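Local coordinates for hemolysin (Enterococcus faecalis, PDB 2R2Z), which is of unknown function but, as the transporter-associated domain of a UPF0053 membrane protein, binds zinc and possibly flavin adenine dinucleotide, at residues 48-53 / 80-85. Sequence-based numbering, arbitrary orientation.
Sequences YLITAL and TRLLVL
Leu49 O accepts the backbone hydrogen bond from Leu53 N at 2.9 Å, one of the i to i+4 bonds of helix 45-53, while the Leu49 side chain reaches across to Leu82 and Leu85. No hydrogen bond links the two segments, so the contact is entirely aliphatic. Leu49 CB points at the strand; CG, anti to its own N (chi1 -178°), turns aside, and CD2 swings back to meet both strand leucines. Leu82 crosses Leu49 at about a right angle and sets a single methyl, CD2, against it, 3.8 Å from Leu49 CB and equally near Leu49 CD2. Leu85 comes alongside in the opposite sense; its CD2 lies 3.9 Å from Leu49 CD2 and about as far from CB. Leu85 CG is close too, 4.0 Å from Leu49 CD2.

Leu82 and Leu85 would normally point to opposite faces of a regular strand. Between them, Leu83 and Val84 both face Glu76 of strand 70-78, a classic beta bulge, and the helix-like backbone of Leu83 (psi -49°) supplies the extra residue that brings both leucines to the helix side. The fold is a five-stranded antiparallel sheet with strand 81-89 in the middle, paired with 17-21 and 70-78; helix 45-53 packs over it, and the axis of 48-53 makes 124° with that of 81-85.

Ile50 makes the looser, outer part of the contact. In the conformer described here, its CG1 branch runs antiparallel to the Leu82 side chain, CG1 standing 4.1 Å from Leu82 CB; a second conformer of Ile50 makes this detail less certain. The same isoleucine also touches Pro57. Phe65 of strand 64-67 packs on Leu49 as well. The side chains of Ile50 and Glu61, a zinc ligand in crystals of this protein, are about 10 Å apart.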
ATOM      1  N   TYR A  48       6.155  -3.783  -1.031  1.00  8.73           N
ATOM      2  CA  TYR A  48       5.207  -4.352  -1.979  1.00  8.46           C
ATOM      3  C   TYR A  48       4.882  -3.348  -3.088  1.00  8.57           C
ATOM      4  O   TYR A  48       5.001  -3.654  -4.282  1.00  8.37           O
ATOM      5  CB  TYR A  48       3.935  -4.773  -1.234  1.00  8.43           C
ATOM      6  CG  TYR A  48       2.911  -5.430  -2.134  1.00  8.16           C
ATOM      7  CD1 TYR A  48       2.881  -6.820  -2.290  1.00  8.91           C
ATOM      8  CD2 TYR A  48       1.996  -4.661  -2.848  1.00  7.94           C
ATOM      9  CE1 TYR A  48       1.951  -7.410  -3.141  1.00  8.69           C
ATOM     10  CE2 TYR A  48       1.080  -5.244  -3.711  1.00  8.21           C
ATOM     11  CZ  TYR A  48       1.053  -6.612  -3.847  1.00  8.18           C
ATOM     12  OH  TYR A  48       0.112  -7.143  -4.692  1.00  8.62           O
ATOM     13  N   LEU A  49       4.456  -2.156  -2.706  1.00  8.14           N
ATOM     14  CA  LEU A  49       4.000  -1.205  -3.708  1.00  8.48           C
ATOM     15  C   LEU A  49       5.148  -0.690  -4.567  1.00  8.70           C
ATOM     16  O   LEU A  49       4.998  -0.567  -5.777  1.00  8.55           O
ATOM     17  CB  LEU A  49       3.187  -0.070  -3.083  1.00  8.75           C
ATOM     18  CG  LEU A  49       2.626   0.952  -4.085  1.00  9.31           C
ATOM     19  CD1 LEU A  49       1.763   0.293  -5.182  1.00  9.43           C
ATOM     20  CD2 LEU A  49       1.805   2.024  -3.385  1.00  9.41           C
ATOM     21  N   ILE A  50       6.282  -0.388  -3.944  0.50  8.57           N
ATOM     22  CA  ILE A  50       7.448   0.059  -4.699  0.50  9.87           C
ATOM     23  C   ILE A  50       7.838  -0.985  -5.752  0.50  9.76           C
ATOM     24  O   ILE A  50       8.036  -0.652  -6.922  0.50 10.58           O
ATOM     25  CB  ILE A  50       8.636   0.401  -3.758  0.50  9.96           C
ATOM     26  CG1 ILE A  50       8.365   1.698  -2.971  0.50  9.85           C
ATOM     27  CG2 ILE A  50       9.973   0.456  -4.540  0.50 10.11           C
ATOM     28  CD1 ILE A  50       8.069   2.950  -3.815  0.50 10.56           C
ATOM     29  N   THR A  51       7.899  -2.250  -5.339  1.00  9.96           N
ATOM     30  CA  THR A  51       8.263  -3.338  -6.243  1.00 11.27           C
ATOM     31  C   THR A  51       7.237  -3.444  -7.369  1.00 11.01           C
ATOM     32  O   THR A  51       7.607  -3.558  -8.530  1.00 11.87           O
ATOM     33  CB  THR A  51       8.347  -4.671  -5.503  1.00 11.92           C
ATOM     34  OG1 THR A  51       9.333  -4.566  -4.466  1.00 13.21           O
ATOM     35  CG2 THR A  51       8.750  -5.803  -6.467  1.00 13.92           C
ATOM     36  N   ALA A  52       5.950  -3.397  -7.031  1.00  9.60           N
ATOM     37  CA  ALA A  52       4.900  -3.545  -8.033  1.00 10.58           C
ATOM     38  C   ALA A  52       4.906  -2.394  -9.036  1.00 10.75           C
ATOM     39  O   ALA A  52       4.689  -2.614 -10.232  1.00 11.42           O
ATOM     40  CB  ALA A  52       3.557  -3.661  -7.368  1.00 10.46           C
ATOM     41  N   LEU A  53       5.142  -1.172  -8.566  1.00 10.39           N
ATOM     42  CA  LEU A  53       5.205  -0.001  -9.452  1.00 11.85           C
ATOM     43  C   LEU A  53       6.405  -0.075 -10.385  1.00 12.94           C
ATOM     44  O   LEU A  53       6.331   0.354 -11.541  1.00 14.39           O
ATOM     45  CB  LEU A  53       5.281   1.297  -8.646  1.00 11.59           C
ATOM     46  CG  LEU A  53       4.022   1.699  -7.883  1.00 11.70           C
ATOM     47  CD1 LEU A  53       4.375   2.864  -6.969  1.00 12.82           C
ATOM     48  CD2 LEU A  53       2.867   2.046  -8.821  1.00 13.09           C
ATOM     49  N   THR A  80      12.994   8.802  -0.745  1.00 11.95           N
ATOM     50  CA  THR A  80      12.649   7.605  -1.491  1.00 13.58           C
ATOM     51  C   THR A  80      11.907   6.561  -0.663  1.00 12.77           C
ATOM     52  O   THR A  80      11.596   5.486  -1.183  1.00 13.45           O
ATOM     53  CB  THR A  80      13.877   6.972  -2.132  1.00 15.03           C
ATOM     54  OG1 THR A  80      14.823   6.633  -1.121  1.00 16.34           O
ATOM     55  CG2 THR A  80      14.521   7.919  -3.130  1.00 16.19           C
ATOM     56  N   ARG A  81      11.612   6.872   0.600  1.00 11.79           N
ATOM     57  CA  ARG A  81      10.816   5.980   1.421  1.00 11.85           C
ATOM     58  C   ARG A  81       9.322   6.193   1.198  1.00 10.93           C
ATOM     59  O   ARG A  81       8.826   7.326   1.262  1.00 10.88           O
ATOM     60  CB  ARG A  81      11.129   6.217   2.889  1.00 12.29           C
ATOM     61  CG  ARG A  81      10.242   5.437   3.824  1.00 12.84           C
ATOM     62  CD  ARG A  81      10.584   5.760   5.256  1.00 15.07           C
ATOM     63  NE  ARG A  81       9.807   4.973   6.205  1.00 15.74           N
ATOM     64  CZ  ARG A  81      10.009   5.016   7.517  1.00 16.37           C
ATOM     65  NH1 ARG A  81      10.965   5.789   8.016  1.00 17.97           N
ATOM     66  NH2 ARG A  81       9.268   4.281   8.323  1.00 17.89           N
ATOM     67  N   LEU A  82       8.608   5.102   0.939  1.00 10.50           N
ATOM     68  CA  LEU A  82       7.158   5.152   0.862  1.00 10.54           C
ATOM     69  C   LEU A  82       6.588   5.082   2.266  1.00 10.10           C
ATOM     70  O   LEU A  82       6.597   4.026   2.905  1.00 10.71           O
ATOM     71  CB  LEU A  82       6.637   4.028  -0.031  1.00 10.61           C
ATOM     72  CG  LEU A  82       5.124   3.786  -0.039  1.00 10.30           C
ATOM     73  CD1 LEU A  82       4.347   5.070  -0.346  1.00 10.48           C
ATOM     74  CD2 LEU A  82       4.786   2.711  -1.065  1.00 10.52           C
ATOM     75  N   LEU A  83       6.135   6.211   2.759  1.00  9.88           N
ATOM     76  CA  LEU A  83       5.662   6.364   4.136  0.50 10.42           C
ATOM     77  C   LEU A  83       4.231   5.840   4.327  1.00  9.66           C
ATOM     78  O   LEU A  83       3.961   5.204   5.306  1.00  9.49           O
ATOM     79  CB  LEU A  83       5.706   7.830   4.581  0.50 11.71           C
ATOM     80  CG  LEU A  83       6.953   8.511   5.135  0.50 12.93           C
ATOM     81  CD1 LEU A  83       6.562   9.870   5.703  0.50 14.41           C
ATOM     82  CD2 LEU A  83       7.635   7.682   6.209  0.50 13.68           C
ATOM     83  N   VAL A  84       3.348   6.271   3.424  1.00  8.67           N
ATOM     84  CA  VAL A  84       1.920   5.981   3.587  1.00  8.92           C
ATOM     85  C   VAL A  84       1.335   5.591   2.246  1.00  8.38           C
ATOM     86  O   VAL A  84       1.579   6.266   1.230  1.00  9.05           O
ATOM     87  CB  VAL A  84       1.150   7.217   4.170  1.00  9.09           C
ATOM     88  CG1 VAL A  84      -0.308   6.873   4.401  1.00 10.52           C
ATOM     89  CG2 VAL A  84       1.777   7.677   5.497  1.00 11.18           C
ATOM     90  N   LEU A  85       0.549   4.516   2.264  1.00  7.90           N
ATOM     91  CA  LEU A  85      -0.219   4.076   1.096  1.00  8.11           C
ATOM     92  C   LEU A  85      -1.670   4.451   1.291  1.00  8.05           C
ATOM     93  O   LEU A  85      -2.169   4.398   2.405  1.00  9.33           O
ATOM     94  CB  LEU A  85      -0.156   2.536   0.965  1.00  8.53           C
ATOM     95  CG  LEU A  85       1.156   1.882   0.544  1.00  8.35           C
ATOM     96  CD1 LEU A  85       2.155   1.857   1.709  1.00  9.18           C
ATOM     97  CD2 LEU A  85       0.902   0.461   0.076  1.00  9.04           C
TER